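Local coordinates for tail fiber protein (Acinetobacter phage AM24, PDB 5W5P), which forms a trimeric tailspike that probably recognises, and perhaps degrades, the capsular polysaccharide of Acinetobacter baumannii, at residues K101-A113 with Q124-F138. Residues are numbered along the deposited sequence; the frame is centred on the assembly and turned at random.
Sequences KWNTHADPCWFGA and QVQKAVDVSYGRVWF
Ala106 shows how one short parallel beta bridge can dock a loop on the edge of a strand: its N donates to Arg135 O (3.3 Å) and its O accepts from Trp137 N (2.9 Å), the two bonds straddling Val136. Just beyond, Asp107 opens an Asx turn, with OD1 taking Cys109 N from above the carboxylate plane, while OD2 is salt-bridged to Arg143.

Aromatic contacts flank the bridge. His105 and the five-membered ring of Trp137 form an offset stack, planes 4° apart, and the His105 side chain lies about 3 Å from a bound zinc ion. On helix 122-132, Lys127 CB sits over the centre of the Phe111 ring in a CH-pi contact (3.7 Å to the centroid); Phe111 CG, anti to its carbonyl carbon (chi1 -57°), carries the ring there, and Val131 CG2 meets its edge.

Apolar packing fills the middle. Ala106 CB rests on Ala128 CB (3.8 Å), and Pro108 CG touches Val136 CG1 (3.6 Å) and lies over one face of the Phe138 ring.

Loop, helix 122-132 and strand 135-140, the earliest of the parallel strands, thus meet in a way consistent with the capped N-terminal end of a beta-helix in a trimeric phage tailspike.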
loop_
_atom_site.group_PDB
_atom_site.type_symbol
_atom_site.label_atom_id
_atom_site.label_comp_id
_atom_site.label_asym_id
_atom_site.label_seq_id
_atom_site.Cartn_x
_atom_site.Cartn_y
_atom_site.Cartn_z
ATOM N N LYS A 101 45.227 -0.260 0.106
ATOM C CA LYS A 101 44.498 -0.832 1.231
ATOM C C LYS A 101 43.079 -0.279 1.194
ATOM O O LYS A 101 42.873 0.923 1.384
ATOM C CB LYS A 101 45.181 -0.493 2.553
ATOM C CG LYS A 101 46.646 -0.913 2.644
ATOM C CD LYS A 101 46.813 -2.144 3.521
ATOM C CE LYS A 101 48.103 -2.083 4.323
ATOM N NZ LYS A 101 48.203 -3.228 5.266
ATOM N N TRP A 102 42.104 -1.151 0.937
ATOM C CA TRP A 102 40.705 -0.746 0.921
ATOM C C TRP A 102 39.831 -1.967 1.171
ATOM O O TRP A 102 40.063 -3.030 0.585
ATOM C CB TRP A 102 40.334 -0.074 -0.409
ATOM C CG TRP A 102 40.422 -0.967 -1.619
ATOM C CD1 TRP A 102 41.559 -1.394 -2.242
ATOM C CD2 TRP A 102 39.331 -1.529 -2.357
ATOM N NE1 TRP A 102 41.242 -2.190 -3.317
ATOM C CE2 TRP A 102 39.882 -2.289 -3.408
ATOM C CE3 TRP A 102 37.941 -1.465 -2.231
ATOM C CZ2 TRP A 102 39.093 -2.977 -4.326
ATOM C CZ3 TRP A 102 37.160 -2.154 -3.142
ATOM C CH2 TRP A 102 37.740 -2.898 -4.177
ATOM N N ASN A 103 38.839 -1.815 2.047
ATOM C CA ASN A 103 37.879 -2.872 2.332
ATOM C C ASN A 103 36.446 -2.399 2.134
ATOM O O ASN A 103 35.506 -3.093 2.543
ATOM C CB ASN A 103 38.065 -3.406 3.755
ATOM C CG ASN A 103 38.057 -2.308 4.800
ATOM O OD1 ASN A 103 37.499 -1.232 4.590
ATOM N ND2 ASN A 103 38.678 -2.579 5.941
ATOM N N THR A 104 36.260 -1.230 1.532
ATOM C CA THR A 104 34.932 -0.697 1.286
ATOM C C THR A 104 34.628 -0.695 -0.203
ATOM O O THR A 104 35.066 -1.579 -0.947
ATOM C CB THR A 104 34.812 0.728 1.824
ATOM O OG1 THR A 104 35.581 1.606 0.993
ATOM C CG2 THR A 104 35.324 0.809 3.253
ATOM N N HIS A 105 33.898 0.320 -0.638
ATOM C CA HIS A 105 33.503 0.498 -2.022
ATOM C C HIS A 105 34.595 1.219 -2.807
ATOM O O HIS A 105 35.284 2.101 -2.287
ATOM C CB HIS A 105 32.206 1.300 -2.063
ATOM C CG HIS A 105 32.198 2.460 -1.110
ATOM N ND1 HIS A 105 33.301 3.262 -0.910
ATOM C CD2 HIS A 105 31.226 2.953 -0.304
ATOM C CE1 HIS A 105 33.012 4.196 -0.022
ATOM N NE2 HIS A 105 31.758 4.034 0.359
ATOM N N ALA A 106 34.729 0.853 -4.078
ATOM C CA ALA A 106 35.706 1.478 -4.958
ATOM C C ALA A 106 35.296 2.899 -5.345
ATOM O O ALA A 106 34.119 3.188 -5.583
ATOM C CB ALA A 106 35.912 0.625 -6.210
ATOM N N ASP A 107 36.301 3.785 -5.403
ATOM C CA ASP A 107 36.142 5.192 -5.770
ATOM C C ASP A 107 36.674 5.371 -7.188
ATOM O O ASP A 107 37.843 5.018 -7.441
ATOM C CB ASP A 107 36.913 6.070 -4.776
ATOM C CG ASP A 107 36.848 7.562 -5.078
ATOM O OD1 ASP A 107 36.265 7.991 -6.091
ATOM O OD2 ASP A 107 37.358 8.345 -4.270
ATOM N N PRO A 108 35.869 5.815 -8.166
ATOM C CA PRO A 108 36.443 6.036 -9.507
ATOM C C PRO A 108 37.592 7.020 -9.507
ATOM O O PRO A 108 38.395 7.012 -10.450
ATOM C CB PRO A 108 35.266 6.560 -10.340
ATOM C CG PRO A 108 34.078 6.062 -9.639
ATOM C CD PRO A 108 34.416 6.045 -8.165
ATOM N N CYS A 109 37.704 7.863 -8.476
ATOM C CA CYS A 109 38.795 8.824 -8.423
ATOM C C CYS A 109 40.144 8.149 -8.247
ATOM O O CYS A 109 41.164 8.738 -8.615
ATOM C CB CYS A 109 38.577 9.829 -7.292
ATOM S SG CYS A 109 37.428 11.170 -7.703
ATOM N N TRP A 110 40.170 6.936 -7.689
ATOM C CA TRP A 110 41.413 6.180 -7.611
ATOM C C TRP A 110 42.054 6.021 -8.984
ATOM O O TRP A 110 43.285 6.050 -9.113
ATOM C CB TRP A 110 41.146 4.810 -6.990
ATOM C CG TRP A 110 40.640 4.875 -5.594
ATOM C CD1 TRP A 110 40.662 5.955 -4.760
ATOM C CD2 TRP A 110 40.045 3.805 -4.853
ATOM N NE1 TRP A 110 40.112 5.624 -3.542
ATOM C CE2 TRP A 110 39.724 4.311 -3.576
ATOM C CE3 TRP A 110 39.749 2.470 -5.145
ATOM C CZ2 TRP A 110 39.121 3.529 -2.597
ATOM C CZ3 TRP A 110 39.151 1.694 -4.171
ATOM C CH2 TRP A 110 38.843 2.225 -2.912
ATOM N N PHE A 111 41.232 5.860 -10.023
ATOM C CA PHE A 111 41.702 5.613 -11.378
ATOM C C PHE A 111 41.752 6.868 -12.234
ATOM O O PHE A 111 42.092 6.778 -13.419
ATOM C CB PHE A 111 40.817 4.567 -12.062
ATOM C CG PHE A 111 40.746 3.263 -11.328
ATOM C CD1 PHE A 111 39.751 3.030 -10.393
ATOM C CD2 PHE A 111 41.679 2.269 -11.574
ATOM C CE1 PHE A 111 39.685 1.828 -9.716
ATOM C CE2 PHE A 111 41.621 1.067 -10.899
ATOM C CZ PHE A 111 40.621 0.846 -9.970
ATOM N N GLY A 112 41.414 8.023 -11.680
ATOM C CA GLY A 112 41.529 9.274 -12.397
ATOM C C GLY A 112 40.244 9.853 -12.947
ATOM O O GLY A 112 40.310 10.676 -13.866
ATOM N N ALA A 113 39.085 9.456 -12.424
ATOM C CA ALA A 113 37.827 10.030 -12.881
ATOM C C ALA A 113 37.801 11.530 -12.618
ATOM O O ALA A 113 38.011 11.980 -11.487
ATOM C CB ALA A 113 36.648 9.348 -12.186
ATOM N N GLN A 124 37.064 5.223 -16.291
ATOM C CA GLN A 124 37.541 5.115 -14.918
ATOM C C GLN A 124 36.471 4.524 -14.008
ATOM O O GLN A 124 36.787 3.742 -13.104
ATOM C CB GLN A 124 37.989 6.488 -14.407
ATOM C CG GLN A 124 39.240 7.032 -15.085
ATOM C CD GLN A 124 38.941 7.746 -16.399
ATOM O OE1 GLN A 124 38.081 8.623 -16.459
ATOM N NE2 GLN A 124 39.658 7.376 -17.454
ATOM N N VAL A 125 35.204 4.891 -14.228
ATOM C CA VAL A 125 34.107 4.248 -13.507
ATOM C C VAL A 125 34.085 2.757 -13.809
ATOM O O VAL A 125 33.861 1.929 -12.918
ATOM C CB VAL A 125 32.763 4.919 -13.859
ATOM C CG1 VAL A 125 31.591 4.129 -13.280
ATOM C CG2 VAL A 125 32.732 6.358 -13.363
ATOM N N GLN A 126 34.334 2.387 -15.067
ATOM C CA GLN A 126 34.381 0.973 -15.427
ATOM C C GLN A 126 35.482 0.245 -14.668
ATOM O O GLN A 126 35.298 -0.901 -14.241
ATOM C CB GLN A 126 34.580 0.820 -16.935
ATOM C CG GLN A 126 34.523 -0.620 -17.426
ATOM C CD GLN A 126 33.125 -1.206 -17.341
ATOM O OE1 GLN A 126 32.259 -0.898 -18.166
ATOM N NE2 GLN A 126 32.895 -2.051 -16.338
ATOM N N LYS A 127 36.634 0.897 -14.482
ATOM C CA LYS A 127 37.727 0.273 -13.741
ATOM C C LYS A 127 37.339 0.029 -12.288
ATOM O O LYS A 127 37.672 -1.014 -11.714
ATOM C CB LYS A 127 38.981 1.147 -13.823
ATOM C CG LYS A 127 39.722 1.064 -15.150
ATOM C CD LYS A 127 40.963 1.945 -15.138
ATOM C CE LYS A 127 41.919 1.597 -16.270
ATOM N NZ LYS A 127 43.260 2.231 -16.065
ATOM N N ALA A 128 36.632 0.979 -11.674
ATOM C CA ALA A 128 36.165 0.775 -10.306
ATOM C C ALA A 128 35.131 -0.346 -10.222
ATOM O O ALA A 128 35.086 -1.066 -9.218
ATOM C CB ALA A 128 35.597 2.081 -9.749
ATOM N N VAL A 129 34.299 -0.510 -11.257
ATOM C CA VAL A 129 33.335 -1.612 -11.280
ATOM C C VAL A 129 34.061 -2.951 -11.287
ATOM O O VAL A 129 33.696 -3.879 -10.553
ATOM C CB VAL A 129 32.393 -1.484 -12.498
ATOM C CG1 VAL A 129 31.592 -2.762 -12.703
ATOM C CG2 VAL A 129 31.463 -0.295 -12.353
ATOM N N ASP A 130 35.113 -3.065 -12.099
ATOM C CA ASP A 130 35.759 -4.357 -12.306
ATOM C C ASP A 130 36.444 -4.866 -11.042
ATOM O O ASP A 130 36.419 -6.071 -10.764
ATOM C CB ASP A 130 36.750 -4.254 -13.464
ATOM C CG ASP A 130 36.086 -3.803 -14.752
ATOM O OD1 ASP A 130 34.884 -4.097 -14.940
ATOM O OD2 ASP A 130 36.758 -3.145 -15.573
ATOM N N VAL A 131 37.052 -3.973 -10.254
ATOM C CA VAL A 131 37.764 -4.410 -9.054
ATOM C C VAL A 131 36.869 -4.507 -7.825
ATOM O O VAL A 131 37.304 -5.043 -6.795
ATOM C CB VAL A 131 38.957 -3.481 -8.743
ATOM C CG1 VAL A 131 39.884 -3.393 -9.942
ATOM C CG2 VAL A 131 38.469 -2.096 -8.338
ATOM N N SER A 132 35.631 -4.029 -7.894
ATOM C CA SER A 132 34.745 -4.008 -6.735
ATOM C C SER A 132 33.587 -4.989 -6.848
ATOM O O SER A 132 32.727 -5.014 -5.963
ATOM C CB SER A 132 34.207 -2.594 -6.519
ATOM O OG SER A 132 33.368 -2.209 -7.595
ATOM N N TYR A 133 33.546 -5.796 -7.908
ATOM C CA TYR A 133 32.411 -6.673 -8.198
ATOM C C TYR A 133 31.119 -5.869 -8.311
ATOM O O TYR A 133 30.056 -6.291 -7.853
ATOM C CB TYR A 133 32.285 -7.790 -7.155
ATOM C CG TYR A 133 33.510 -8.668 -7.051
ATOM C CD1 TYR A 133 34.508 -8.384 -6.128
ATOM C CD2 TYR A 133 33.670 -9.780 -7.873
ATOM C CE1 TYR A 133 35.635 -9.179 -6.024
ATOM C CE2 TYR A 133 34.797 -10.585 -7.776
ATOM C CZ TYR A 133 35.779 -10.277 -6.848
ATOM O OH TYR A 133 36.910 -11.058 -6.730
ATOM N N GLY A 134 31.216 -4.692 -8.917
ATOM C CA GLY A 134 30.052 -3.852 -9.117
ATOM C C GLY A 134 29.586 -3.100 -7.889
ATOM O O GLY A 134 28.386 -3.077 -7.599
ATOM N N ARG A 135 30.500 -2.481 -7.148
ATOM C CA ARG A 135 30.126 -1.701 -5.966
ATOM C C ARG A 135 30.929 -0.403 -6.006
ATOM O O ARG A 135 32.053 -0.334 -5.504
ATOM C CB ARG A 135 30.358 -2.497 -4.689
ATOM C CG ARG A 135 29.516 -3.765 -4.626
ATOM C CD ARG A 135 29.480 -4.378 -3.248
ATOM N NE ARG A 135 28.822 -3.527 -2.259
ATOM C CZ ARG A 135 27.507 -3.453 -2.094
ATOM N NH1 ARG A 135 26.699 -4.160 -2.864
ATOM N NH2 ARG A 135 26.996 -2.664 -1.164
ATOM N N VAL A 136 30.334 0.627 -6.598
ATOM C CA VAL A 136 31.024 1.873 -6.900
ATOM C C VAL A 136 30.428 2.996 -6.063
ATOM O O VAL A 136 29.214 3.033 -5.831
ATOM C CB VAL A 136 30.940 2.174 -8.408
ATOM C CG1 VAL A 136 31.780 3.385 -8.777
ATOM C CG2 VAL A 136 31.408 0.966 -9.177
ATOM N N TRP A 137 31.288 3.907 -5.607
ATOM C CA TRP A 137 30.912 5.003 -4.721
ATOM C C TRP A 137 31.600 6.270 -5.212
ATOM O O TRP A 137 32.817 6.273 -5.418
ATOM C CB TRP A 137 31.305 4.667 -3.274
ATOM C CG TRP A 137 31.217 5.774 -2.241
ATOM C CD1 TRP A 137 30.136 6.098 -1.470
ATOM C CD2 TRP A 137 32.272 6.664 -1.843
ATOM N NE1 TRP A 137 30.446 7.144 -0.631
ATOM C CE2 TRP A 137 31.753 7.507 -0.836
ATOM C CE3 TRP A 137 33.604 6.825 -2.235
ATOM C CZ2 TRP A 137 32.521 8.502 -0.224
ATOM C CZ3 TRP A 137 34.363 7.812 -1.628
ATOM C CH2 TRP A 137 33.819 8.638 -0.637
ATOM N N PHE A 138 30.827 7.340 -5.398
ATOM C CA PHE A 138 31.293 8.508 -6.130
ATOM C C PHE A 138 31.721 9.669 -5.239
ATOM O O PHE A 138 32.202 10.679 -5.761
ATOM C CB PHE A 138 30.211 8.978 -7.101
ATOM C CG PHE A 138 30.080 8.115 -8.328
ATOM C CD1 PHE A 138 29.307 6.961 -8.308
ATOM C CD2 PHE A 138 30.731 8.457 -9.505
ATOM C CE1 PHE A 138 29.184 6.169 -9.438
ATOM C CE2 PHE A 138 30.609 7.669 -10.637
ATOM C CZ PHE A 138 29.830 6.524 -10.603
#